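Local coordinates for protein dermonecrotic toxin (Pasteurella multocida, PDB 2EBF) that acts as a mitogenic, bone-resorbing toxin in atrophic rhinitis of pigs, this fragment being the C-terminal region with its thiol protease-like catalytic triad, at residues A[445-450]-A[455-460]. Sequence-based numbering, arbitrary orientation.
Sequences KLLQSA and IKFRAI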
# COMPACT_ATOMS: atom_id res chain seq x y z
N LYS A 445 0.25 35.73 -0.03
CA LYS A 445 1.49 36.49 0.12
C LYS A 445 2.75 35.64 -0.04
O LYS A 445 3.74 36.09 -0.64
CB LYS A 445 1.51 37.21 1.47
CG LYS A 445 0.90 38.61 1.42
CD LYS A 445 0.52 39.11 2.81
CE LYS A 445 1.69 39.76 3.54
NZ LYS A 445 1.21 40.72 4.59
N LEU A 446 2.70 34.43 0.50
CA LEU A 446 3.80 33.47 0.39
C LEU A 446 4.05 33.12 -1.07
O LEU A 446 5.19 33.16 -1.54
CB LEU A 446 3.47 32.19 1.16
CG LEU A 446 4.52 31.38 1.93
CD1 LEU A 446 4.16 29.92 1.82
CD2 LEU A 446 5.97 31.63 1.52
N LEU A 447 2.97 32.80 -1.79
CA LEU A 447 3.05 32.50 -3.21
C LEU A 447 3.56 33.71 -3.99
O LEU A 447 4.39 33.57 -4.88
CB LEU A 447 1.66 32.16 -3.74
CG LEU A 447 1.48 31.07 -4.81
CD1 LEU A 447 0.22 31.36 -5.61
CD2 LEU A 447 2.68 30.90 -5.74
N GLN A 448 3.01 34.88 -3.65
CA GLN A 448 3.40 36.12 -4.29
C GLN A 448 4.91 36.35 -4.12
O GLN A 448 5.60 36.72 -5.08
CB GLN A 448 2.59 37.29 -3.72
CG GLN A 448 2.69 38.61 -4.49
CD GLN A 448 2.42 38.44 -5.97
OE1 GLN A 448 3.32 38.57 -6.79
NE2 GLN A 448 1.17 38.13 -6.31
N SER A 449 5.42 36.09 -2.92
CA SER A 449 6.84 36.30 -2.64
C SER A 449 7.76 35.38 -3.46
O SER A 449 8.84 35.80 -3.87
CB SER A 449 7.14 36.17 -1.14
OG SER A 449 7.17 34.80 -0.74
N ALA A 450 7.31 34.15 -3.69
CA ALA A 450 8.07 33.19 -4.50
C ALA A 450 8.23 33.68 -5.94
O ALA A 450 9.30 33.53 -6.55
CB ALA A 450 7.40 31.81 -4.47
N ILE A 455 11.89 32.33 -6.45
CA ILE A 455 12.08 31.12 -5.65
C ILE A 455 11.04 30.12 -6.13
O ILE A 455 9.89 30.49 -6.39
CB ILE A 455 11.89 31.42 -4.13
CG1 ILE A 455 12.87 32.50 -3.65
CG2 ILE A 455 12.03 30.14 -3.29
CD1 ILE A 455 14.37 32.14 -3.75
N LYS A 456 11.45 28.86 -6.25
CA LYS A 456 10.53 27.77 -6.61
C LYS A 456 9.44 27.61 -5.56
O LYS A 456 9.71 27.73 -4.36
CB LYS A 456 11.29 26.45 -6.75
CG LYS A 456 12.19 26.40 -7.97
CD LYS A 456 13.24 25.30 -7.84
CE LYS A 456 12.64 23.92 -8.01
NZ LYS A 456 11.90 23.72 -9.31
N PHE A 457 8.22 27.35 -6.01
CA PHE A 457 7.08 27.09 -5.13
C PHE A 457 6.48 25.73 -5.47
O PHE A 457 6.10 25.47 -6.62
CB PHE A 457 6.02 28.19 -5.25
CG PHE A 457 4.96 28.13 -4.18
CD1 PHE A 457 5.10 28.84 -2.99
CD2 PHE A 457 3.82 27.35 -4.35
CE1 PHE A 457 4.14 28.80 -2.01
CE2 PHE A 457 2.84 27.29 -3.37
CZ PHE A 457 3.01 28.02 -2.19
N ARG A 458 6.38 24.87 -4.47
CA ARG A 458 5.88 23.52 -4.67
C ARG A 458 4.72 23.19 -3.74
O ARG A 458 4.80 23.40 -2.53
CB ARG A 458 7.02 22.51 -4.45
CG ARG A 458 6.62 21.05 -4.57
CD ARG A 458 7.86 20.15 -4.48
NE ARG A 458 8.81 20.44 -5.57
CZ ARG A 458 8.70 19.94 -6.80
NH1 ARG A 458 7.70 19.13 -7.11
NH2 ARG A 458 9.61 20.26 -7.72
N ALA A 459 3.63 22.68 -4.32
CA ALA A 459 2.58 22.05 -3.54
C ALA A 459 2.97 20.59 -3.31
O ALA A 459 3.34 19.90 -4.26
CB ALA A 459 1.26 22.12 -4.28
N ILE A 460 2.89 20.14 -2.06
CA ILE A 460 3.14 18.73 -1.76
C ILE A 460 1.92 18.00 -1.18
O ILE A 460 2.00 16.82 -0.83
CB ILE A 460 4.38 18.51 -0.84
CG1 ILE A 460 4.17 19.18 0.53
CG2 ILE A 460 5.64 18.99 -1.54
CD1 ILE A 460 5.11 18.68 1.62
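Phe457 projects from strand 456-460 against helix 445-450 and meets three of its residues, a compact example of how one aromatic ring can help pack a helix on the face of a sheet, over its outermost strand. With CG anti to the backbone N (chi1 -169°), the ring is carried toward the helix. CD2 of Leu447 sits over one face in a CH-pi contact, 4.0 Å from the ring centroid and 16° off the normal, displaced toward the rim. Leu446 comes instead to the edge, its CD1 lying 4.0 Å from Phe457 CE1. Ala450, one turn on from Leu446, lays its CB obliquely against Phe457 CB and CD1, and nearer still to Ile455 O (3.4 Å). Ile455 also donates its N-H to a lone pair of Ala450 O at 2.9 Å. Strands 399-402 and 456-461 run parallel, and helix 442-452 is the last helix of the beta-alpha-beta crossover joining them. Phe457 also touches Ile402 of strand 399-402 and Ile414 of helix 407-418. The chemistry implies a division of labour: dispersion and CH-pi packing hold the buried faces together, while one backbone hydrogen bond gives a carbonyl near the helix end a partner and helps to hold the return to the strand.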